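Local coordinates for SPT6 (Antonospora locustae, PDB 2XP1), which is a transcription elongation factor whose noncanonical tandem SH2 domains enable its interaction with RNA polymerase II, at residues Asp34-Arg39 and Glu82-Tyr87; Leu49-Ala54 and Arg89-Asn94; Lys113-Phe118 and Gly144-Glu149. One frame throughout, in Å; residues are numbered along the deposited sequence.

Contact 1 of 3, residues Asp34-Arg39 and Glu82-Tyr87. With SO4 (sulfate ion), chain B.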
loop_
_atom_site.group_PDB
_atom_site.type_symbol
_atom_site.label_atom_id
_atom_site.label_comp_id
_atom_site.label_asym_id
_atom_site.label_seq_id
_atom_site.Cartn_x
_atom_site.Cartn_y
_atom_site.Cartn_z
ATOM N N ASP A 34 -19.229 11.447 16.862
ATOM C CA ASP A 34 -18.897 10.518 15.762
ATOM C C ASP A 34 -17.746 11.032 14.901
ATOM O O ASP A 34 -17.662 12.233 14.609
ATOM C CB ASP A 34 -20.095 10.303 14.816
ATOM C CG ASP A 34 -21.277 9.606 15.477
ATOM O OD1 ASP A 34 -21.205 9.339 16.695
ATOM O OD2 ASP A 34 -22.294 9.362 14.773
ATOM N N ASP A 35 -16.881 10.107 14.482
ATOM C CA ASP A 35 -15.696 10.433 13.708
ATOM C C ASP A 35 -15.894 10.231 12.218
ATOM O O ASP A 35 -15.110 10.781 11.436
ATOM C CB ASP A 35 -14.551 9.531 14.132
ATOM C CG ASP A 35 -13.942 9.946 15.449
ATOM O OD1 ASP A 35 -14.221 11.083 15.922
ATOM O OD2 ASP A 35 -13.180 9.116 15.997
ATOM N N PHE A 36 -16.901 9.421 11.833
ATOM C CA PHE A 36 -17.178 9.087 10.423
ATOM C C PHE A 36 -18.602 8.571 10.238
ATOM O O PHE A 36 -19.277 8.209 11.185
ATOM C CB PHE A 36 -16.211 8.008 9.937
ATOM C CG PHE A 36 -16.475 6.676 10.541
ATOM C CD1 PHE A 36 -17.307 5.776 9.901
ATOM C CD2 PHE A 36 -15.905 6.330 11.757
ATOM C CE1 PHE A 36 -17.576 4.527 10.456
ATOM C CE2 PHE A 36 -16.162 5.095 12.332
ATOM C CZ PHE A 36 -17.008 4.184 11.678
ATOM N N LEU A 37 -19.064 8.538 9.007
ATOM C CA LEU A 37 -20.374 7.932 8.723
ATOM C C LEU A 37 -20.244 7.580 7.287
ATOM O O LEU A 37 -19.227 7.888 6.685
ATOM C CB LEU A 37 -21.527 8.935 8.923
ATOM C CG LEU A 37 -21.403 10.317 8.262
ATOM C CD1 LEU A 37 -21.734 10.232 6.817
ATOM C CD2 LEU A 37 -22.314 11.391 8.978
ATOM N N ILE A 38 -21.250 6.931 6.744
ATOM C CA ILE A 38 -21.305 6.647 5.329
ATOM C C ILE A 38 -22.544 7.348 4.856
ATOM O O ILE A 38 -23.590 7.240 5.498
ATOM C CB ILE A 38 -21.443 5.158 5.150
ATOM C CG1 ILE A 38 -20.132 4.497 5.574
ATOM C CG2 ILE A 38 -21.927 4.770 3.768
ATOM C CD1 ILE A 38 -20.291 3.061 5.744
ATOM N N ARG A 39 -22.430 8.106 3.778
ATOM C CA ARG A 39 -23.561 8.871 3.285
ATOM C C ARG A 39 -23.968 8.354 1.921
ATOM O O ARG A 39 -23.279 7.495 1.376
ATOM C CB ARG A 39 -23.212 10.345 3.193
ATOM C CG ARG A 39 -22.085 10.700 2.211
ATOM C CD ARG A 39 -22.018 12.223 1.998
ATOM N NE ARG A 39 -20.858 12.590 1.185
ATOM C CZ ARG A 39 -20.835 12.579 -0.149
ATOM N NH1 ARG A 39 -21.944 12.246 -0.864
ATOM N NH2 ARG A 39 -19.711 12.921 -0.776
ATOM N N GLU A 82 -16.043 -4.783 6.929
ATOM C CA GLU A 82 -14.631 -4.937 6.558
ATOM C C GLU A 82 -14.010 -3.609 6.107
ATOM O O GLU A 82 -12.882 -3.345 6.464
ATOM C CB GLU A 82 -14.372 -6.075 5.543
ATOM C CG GLU A 82 -12.864 -6.475 5.432
ATOM C CD GLU A 82 -12.551 -7.567 4.395
ATOM O OE1 GLU A 82 -13.218 -7.652 3.358
ATOM O OE2 GLU A 82 -11.619 -8.364 4.609
ATOM N N VAL A 83 -14.720 -2.759 5.359
ATOM C CA VAL A 83 -14.190 -1.392 5.040
ATOM C C VAL A 83 -13.820 -0.687 6.346
ATOM O O VAL A 83 -12.722 -0.125 6.491
ATOM C CB VAL A 83 -15.212 -0.515 4.246
ATOM C CG1 VAL A 83 -14.747 0.908 4.101
ATOM C CG2 VAL A 83 -15.478 -1.093 2.908
ATOM N N ILE A 84 -14.718 -0.745 7.325
ATOM C CA ILE A 84 -14.472 -0.072 8.598
ATOM C C ILE A 84 -13.284 -0.602 9.416
ATOM O O ILE A 84 -12.444 0.195 9.887
ATOM C CB ILE A 84 -15.760 0.005 9.399
ATOM C CG1 ILE A 84 -16.677 0.996 8.685
ATOM C CG2 ILE A 84 -15.487 0.532 10.822
ATOM C CD1 ILE A 84 -17.987 0.508 8.558
ATOM N N SER A 85 -13.190 -1.923 9.587
ATOM C CA SER A 85 -12.080 -2.475 10.384
ATOM C C SER A 85 -10.787 -2.413 9.620
ATOM O O SER A 85 -9.782 -1.937 10.138
ATOM C CB SER A 85 -12.351 -3.904 10.905
ATOM O OG SER A 85 -12.865 -4.764 9.910
ATOM N N VAL A 86 -10.821 -2.835 8.364
ATOM C CA VAL A 86 -9.596 -2.932 7.597
ATOM C C VAL A 86 -9.117 -1.571 7.186
ATOM O O VAL A 86 -7.930 -1.357 7.091
ATOM C CB VAL A 86 -9.727 -3.899 6.376
ATOM C CG1 VAL A 86 -8.583 -3.717 5.402
ATOM C CG2 VAL A 86 -9.752 -5.322 6.844
ATOM N N TYR A 87 -10.036 -0.633 6.991
ATOM C CA TYR A 87 -9.680 0.624 6.350
ATOM C C TYR A 87 -9.855 1.853 7.221
ATOM O O TYR A 87 -8.900 2.615 7.408
ATOM C CB TYR A 87 -10.399 0.739 5.002
ATOM C CG TYR A 87 -9.972 1.909 4.189
ATOM C CD1 TYR A 87 -8.717 1.930 3.568
ATOM C CD2 TYR A 87 -10.810 2.996 4.034
ATOM C CE1 TYR A 87 -8.313 3.016 2.803
ATOM C CE2 TYR A 87 -10.420 4.097 3.279
ATOM C CZ TYR A 87 -9.163 4.097 2.654
ATOM O OH TYR A 87 -8.761 5.204 1.900
HETATM S S SO4 B . -20.827 12.511 -4.528
HETATM O O1 SO4 B . -19.854 12.642 -3.450
HETATM O O2 SO4 B . -22.127 12.088 -4.057
HETATM O O3 SO4 B . -20.294 11.506 -5.442
HETATM O O4 SO4 B . -21.012 13.768 -5.239
#

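Contact 2 of 3, residues Leu49-Ala54 and Arg89-Asn94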
loop_
_atom_site.group_PDB
_atom_site.type_symbol
_atom_site.label_atom_id
_atom_site.label_comp_id
_atom_site.label_asym_id
_atom_site.label_seq_id
_atom_site.Cartn_x
_atom_site.Cartn_y
_atom_site.Cartn_z
ATOM N N LEU A 49 -17.889 7.230 2.246
ATOM C CA LEU A 49 -17.374 7.248 3.592
ATOM C C LEU A 49 -16.933 8.679 3.821
ATOM O O LEU A 49 -16.237 9.243 2.984
ATOM C CB LEU A 49 -16.156 6.315 3.652
ATOM C CG LEU A 49 -15.241 6.362 4.864
ATOM C CD1 LEU A 49 -16.011 5.833 6.046
ATOM C CD2 LEU A 49 -13.987 5.489 4.616
ATOM N N VAL A 50 -17.365 9.259 4.938
ATOM C CA VAL A 50 -16.969 10.603 5.316
ATOM C C VAL A 50 -16.291 10.414 6.674
ATOM O O VAL A 50 -16.896 9.891 7.608
ATOM C CB VAL A 50 -18.187 11.573 5.431
ATOM C CG1 VAL A 50 -17.734 13.047 5.639
ATOM C CG2 VAL A 50 -19.110 11.485 4.189
ATOM N N ILE A 51 -15.014 10.809 6.739
ATOM C CA ILE A 51 -14.216 10.836 7.963
ATOM C C ILE A 51 -13.895 12.294 8.336
ATOM O O ILE A 51 -13.376 13.051 7.506
ATOM C CB ILE A 51 -12.893 10.091 7.779
ATOM C CG1 ILE A 51 -13.122 8.663 7.220
ATOM C CG2 ILE A 51 -12.173 9.995 9.070
ATOM C CD1 ILE A 51 -11.824 7.923 6.828
ATOM N N LYS A 52 -14.214 12.691 9.562
ATOM C CA LYS A 52 -13.908 14.027 10.068
ATOM C C LYS A 52 -12.439 14.049 10.511
ATOM O O LYS A 52 -12.060 13.360 11.455
ATOM C CB LYS A 52 -14.835 14.334 11.258
ATOM C CG LYS A 52 -14.356 15.427 12.207
ATOM C CD LYS A 52 -15.417 15.826 13.260
ATOM C CE LYS A 52 -15.566 14.785 14.380
ATOM N NZ LYS A 52 -16.819 15.040 15.224
ATOM N N PHE A 53 -11.595 14.798 9.815
ATOM C CA PHE A 53 -10.177 14.873 10.220
ATOM C C PHE A 53 -10.012 15.892 11.326
ATOM O O PHE A 53 -9.225 15.671 12.252
ATOM C CB PHE A 53 -9.275 15.178 9.030
ATOM C CG PHE A 53 -8.778 13.946 8.338
ATOM C CD1 PHE A 53 -9.617 12.849 8.159
ATOM C CD2 PHE A 53 -7.507 13.890 7.821
ATOM C CE1 PHE A 53 -9.168 11.710 7.513
ATOM C CE2 PHE A 53 -7.042 12.734 7.193
ATOM C CZ PHE A 53 -7.868 11.666 7.038
ATOM N N ALA A 54 -10.796 16.968 11.234
ATOM C CA ALA A 54 -10.814 18.079 12.162
ATOM C C ALA A 54 -12.109 18.816 11.858
ATOM O O ALA A 54 -12.729 18.583 10.810
ATOM C CB ALA A 54 -9.621 19.008 11.930
ATOM N N ARG A 89 -10.818 2.208 10.844
ATOM C CA ARG A 89 -10.242 2.236 12.205
ATOM C C ARG A 89 -8.749 2.618 12.231
ATOM O O ARG A 89 -8.355 3.487 13.027
ATOM C CB ARG A 89 -10.527 0.955 13.020
ATOM C CG ARG A 89 -11.998 0.841 13.429
ATOM C CD ARG A 89 -12.231 -0.087 14.636
ATOM N NE ARG A 89 -12.758 -1.417 14.275
ATOM C CZ ARG A 89 -14.036 -1.702 13.969
ATOM N NH1 ARG A 89 -14.981 -0.752 13.952
ATOM N NH2 ARG A 89 -14.374 -2.953 13.669
ATOM N N PRO A 90 -7.925 2.011 11.344
ATOM C CA PRO A 90 -6.493 2.361 11.358
ATOM C C PRO A 90 -6.236 3.796 10.931
ATOM O O PRO A 90 -5.307 4.405 11.438
ATOM C CB PRO A 90 -5.862 1.378 10.360
ATOM C CG PRO A 90 -6.920 0.320 10.110
ATOM C CD PRO A 90 -8.227 0.995 10.321
ATOM N N ILE A 91 -7.051 4.329 10.020
ATOM C CA ILE A 91 -7.047 5.787 9.767
ATOM C C ILE A 91 -7.296 6.534 11.063
ATOM O O ILE A 91 -6.543 7.436 11.408
ATOM C CB ILE A 91 -8.003 6.232 8.613
ATOM C CG1 ILE A 91 -7.473 5.712 7.261
ATOM C CG2 ILE A 91 -8.066 7.704 8.532
ATOM C CD1 ILE A 91 -8.411 5.916 6.059
ATOM N N LEU A 92 -8.319 6.135 11.817
ATOM C CA LEU A 92 -8.636 6.829 13.072
ATOM C C LEU A 92 -7.513 6.705 14.083
ATOM O O LEU A 92 -7.228 7.658 14.817
ATOM C CB LEU A 92 -9.941 6.317 13.671
ATOM C CG LEU A 92 -11.144 6.390 12.731
ATOM C CD1 LEU A 92 -12.403 5.803 13.378
ATOM C CD2 LEU A 92 -11.390 7.825 12.278
ATOM N N ARG A 93 -6.887 5.530 14.137
ATOM C CA ARG A 93 -5.760 5.297 15.033
ATOM C C ARG A 93 -4.617 6.243 14.654
ATOM O O ARG A 93 -4.040 6.914 15.493
ATOM C CB ARG A 93 -5.327 3.809 15.022
ATOM C CG ARG A 93 -6.193 2.878 15.935
ATOM C CD ARG A 93 -5.950 1.387 15.676
ATOM N NE ARG A 93 -6.953 0.555 16.336
ATOM C CZ ARG A 93 -6.755 -0.104 17.478
ATOM N NH1 ARG A 93 -5.583 -0.039 18.104
ATOM N NH2 ARG A 93 -7.734 -0.838 18.000
ATOM N N ASN A 94 -4.345 6.314 13.361
ATOM C CA ASN A 94 -3.434 7.303 12.822
ATOM C C ASN A 94 -3.771 8.769 13.185
ATOM O O ASN A 94 -2.919 9.485 13.705
ATOM C CB ASN A 94 -3.364 7.135 11.315
ATOM C CG ASN A 94 -2.029 7.437 10.788
ATOM O OD1 ASN A 94 -1.086 7.619 11.549
ATOM N ND2 ASN A 94 -1.916 7.507 9.472
#

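Contact 3 of 3, residues Lys113-Phe118 and Gly144-Glu149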
loop_
_atom_site.group_PDB
_atom_site.type_symbol
_atom_site.label_atom_id
_atom_site.label_comp_id
_atom_site.label_asym_id
_atom_site.label_seq_id
_atom_site.Cartn_x
_atom_site.Cartn_y
_atom_site.Cartn_z
ATOM N N LYS A 113 2.612 31.009 14.839
ATOM C CA LYS A 113 3.450 31.544 15.919
ATOM C C LYS A 113 4.803 30.854 15.941
ATOM O O LYS A 113 5.856 31.508 15.868
ATOM C CB LYS A 113 2.775 31.413 17.298
ATOM C CG LYS A 113 3.675 31.856 18.485
ATOM C CD LYS A 113 2.986 31.800 19.867
ATOM C CE LYS A 113 3.875 32.438 20.949
ATOM N NZ LYS A 113 3.260 32.438 22.305
ATOM N N LEU A 114 4.751 29.526 16.026
ATOM C CA LEU A 114 5.944 28.713 16.157
ATOM C C LEU A 114 6.900 28.894 14.973
ATOM O O LEU A 114 8.099 29.085 15.175
ATOM C CB LEU A 114 5.573 27.248 16.373
ATOM C CG LEU A 114 6.682 26.368 16.961
ATOM C CD1 LEU A 114 6.911 26.618 18.467
ATOM C CD2 LEU A 114 6.390 24.893 16.684
ATOM N N LEU A 115 6.371 28.869 13.750
ATOM C CA LEU A 115 7.201 29.055 12.555
ATOM C C LEU A 115 7.933 30.419 12.532
ATOM O O LEU A 115 8.964 30.557 11.874
ATOM C CB LEU A 115 6.388 28.844 11.262
ATOM C CG LEU A 115 5.843 27.488 10.781
ATOM C CD1 LEU A 115 4.829 27.716 9.688
ATOM C CD2 LEU A 115 6.900 26.540 10.250
ATOM N N SER A 116 7.404 31.403 13.264
ATOM C CA SER A 116 7.947 32.769 13.271
ATOM C C SER A 116 8.975 32.965 14.354
ATOM O O SER A 116 9.670 33.996 14.377
ATOM C CB SER A 116 6.833 33.798 13.478
ATOM O OG SER A 116 6.063 33.971 12.303
ATOM N N SER A 117 9.057 31.990 15.258
ATOM C CA SER A 117 9.966 32.063 16.408
ATOM C C SER A 117 11.408 31.733 16.031
ATOM O O SER A 117 12.298 31.791 16.882
ATOM C CB SER A 117 9.502 31.116 17.516
ATOM O OG SER A 117 9.755 29.767 17.160
ATOM N N PHE A 118 11.603 31.380 14.756
ATOM C CA PHE A 118 12.894 30.966 14.159
ATOM C C PHE A 118 14.042 31.946 14.441
ATOM O O PHE A 118 13.934 33.122 14.114
ATOM C CB PHE A 118 12.684 30.728 12.640
ATOM C CG PHE A 118 13.960 30.521 11.841
ATOM C CD1 PHE A 118 14.370 29.242 11.481
ATOM C CD2 PHE A 118 14.742 31.617 11.423
ATOM C CE1 PHE A 118 15.547 29.047 10.727
ATOM C CE2 PHE A 118 15.917 31.428 10.676
ATOM C CZ PHE A 118 16.317 30.144 10.322
ATOM N N GLY A 144 14.966 29.403 7.188
ATOM C CA GLY A 144 15.316 30.636 6.507
ATOM C C GLY A 144 14.034 31.074 5.832
ATOM O O GLY A 144 13.515 32.160 6.119
ATOM N N SER A 145 13.507 30.205 4.963
ATOM C CA SER A 145 12.146 30.367 4.420
ATOM C C SER A 145 11.167 29.235 4.819
ATOM O O SER A 145 11.555 28.063 4.935
ATOM C CB SER A 145 12.159 30.590 2.887
ATOM O OG SER A 145 13.150 29.808 2.224
ATOM N N ILE A 146 9.906 29.603 5.037
ATOM C CA ILE A 146 8.847 28.638 5.333
ATOM C C ILE A 146 8.461 27.824 4.070
ATOM O O ILE A 146 7.887 28.372 3.126
ATOM C CB ILE A 146 7.606 29.329 5.989
ATOM C CG1 ILE A 146 8.043 30.293 7.092
ATOM C CG2 ILE A 146 6.641 28.299 6.595
ATOM C CD1 ILE A 146 7.015 31.388 7.424
ATOM N N LEU A 147 8.808 26.526 4.071
ATOM C CA LEU A 147 8.425 25.553 3.022
ATOM C C LEU A 147 7.334 24.608 3.557
ATOM O O LEU A 147 7.115 24.559 4.762
ATOM C CB LEU A 147 9.639 24.738 2.524
ATOM C CG LEU A 147 11.042 25.335 2.277
ATOM C CD1 LEU A 147 11.835 24.401 1.400
ATOM C CD2 LEU A 147 11.002 26.701 1.617
ATOM N N GLU A 148 6.656 23.866 2.672
ATOM C CA GLU A 148 5.547 22.997 3.079
ATOM C C GLU A 148 5.556 21.735 2.267
ATOM O O GLU A 148 5.917 21.776 1.106
ATOM C CB GLU A 148 4.206 23.651 2.819
ATOM C CG GLU A 148 3.795 24.701 3.783
ATOM C CD GLU A 148 2.617 25.482 3.244
ATOM O OE1 GLU A 148 2.101 25.143 2.155
ATOM O OE2 GLU A 148 2.206 26.449 3.901
ATOM N N GLU A 149 5.155 20.618 2.871
ATOM C CA GLU A 149 5.119 19.354 2.173
ATOM C C GLU A 149 3.904 18.593 2.601
ATOM O O GLU A 149 3.472 18.703 3.747
ATOM C CB GLU A 149 6.344 18.509 2.479
ATOM C CG GLU A 149 7.716 19.079 2.096
ATOM C CD GLU A 149 8.827 18.031 2.258
ATOM O OE1 GLU A 149 9.467 18.008 3.326
ATOM O OE2 GLU A 149 9.042 17.216 1.326
#

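Contact 1 of 3, residues Asp34-Arg39 and Glu82-Tyr87
F36 and I84 bring strand and helix to their nearest backbone approach, with 9.7 Å between their CA atoms, so the gap is bridged by side chains alone. Both CB atoms point toward the opposite segment. I84 reaches F36 with its CG2 methyl, swung away from the backbone N, which lies 4.0 Å from F36 CZ; I84 CG1 comes within 4.1 Å of F36 CE1. The ring receives these carbons obliquely. Two residues along the strand, I38 adds a looser touch through its CD1, 4.4 Å from I84 CD1, so I84 serves both strand residues. R39 turns to the other face of the strand. Its chain, extended from CG to NE, presents the guanidinium edge to a sulfate: R39 NH2 gives sulfate O1 a 2.7 Å bond at 168°, and R39 NH1 meets sulfate O2 at 3.2 Å and 172°. The sulfate, probably from the crystallisation liquor, also bonds S42 OG and Y46 OH, and R39 fits the arginine of the SH2 FLVR motif, here Phe-Leu-Ile-Arg. The strand consequently lies between two helices: F36 and I38 pack on helix 80-100, L37 and R39 on helix 22-31, with strand 46-52 alongside.

Contact 2 of 3, residues Leu49-Ala54 and Arg89-Asn94
NZ of K52, the residue after the I51 that meets the helix, is gripped by two backbone carbonyls, those of L29 and D34, and its chain leads away from helix 80-100 to reach them. I51 does the opposite and divides its branches between two successive helix residues. I51 CD1 meets I91 at two carbons, I91 CD1 at 4.0 Å and I91 CG2 at 4.1 Å, the two side chains crossing at about a right angle. The other branch, I51 CG2, takes the next helix residue, 4.0 Å from L92 CD2. F53 closes the row where the chain turns a corner: F53 CZ lies 4.2 Å from I91 CG2, approached obliquely, while F129 of the second sheet stacks edge-to-face with the same ring. F53 and A54 together face V57 in a classic beta bulge. On the helix side, N94 ND2 bonds S154 O, a further tie to the second SH2 half. What joins the two segments directly is carbon against carbon, buried and without directional bonds. Their fit therefore rests on branch shape and the exclusion of water, while K52 NZ and N94 ND2 find partners beyond the interface.

Contact 3 of 3, residues Lys113-Phe118 and Gly144-Glu149
Apolar contact is carried by L115 and I146, whose CB atoms point toward the opposite segments. I146 offers its CG2 methyl to the fork of the leucine: L115 CD1 is 3.6 Å from I146 CG2 and L115 CD2 4.1 Å. Ring-to-backbone contact comes next. F118, with CG anti to the backbone N (chi1 170°), extends its ring to the turn before the strand, where F118 CZ lies 3.5 Å and CE1 3.6 Å from G144 N, met obliquely. G144 adopts phi 141° and psi -59°, angles at which a side chain would jam against the preceding carbonyl oxygen. Putting an alanine at F118 takes the ring away from G144 N and is likely to leave a gap between the end of the helix and the turn. Hydrogen bonding is confined to each side and its surroundings. L114 O accepts two donors of S117, the backbone N at 3.1 Å and OG at 2.7 Å, the hydroxyl arriving in the carbonyl plane on a lone pair; this ties off the helix end. L115 O bonds N142 ND2, linking that end to the neighbouring strand. Helix 112-116 set against the hairpin of strands 136-142 and 146-153 fits the first helix of an SH2 fold, here the C-terminal one of the tandem.

How the contacts relate
Contacts 1 and 2 are successive steps of one interface, their centres 8 Å apart, in which helix 80-100 lies along neighbouring strands of the first sheet. I84 O and R89 N, 2.8 Å apart, probably bond along the helix, and D35 O and K52 N, also at 2.8 Å, probably do so between the strands. The sulfate site belongs to the strand face turned from this helix, so contact 1 backs the presumed phosphate pocket while contact 2 leads toward the second half. Contact 3 stands apart on the second sheet, its centre 35 Å from that of contact 1 and 27 Å from that of contact 2, with about 13 Å between nearest atoms in the latter case.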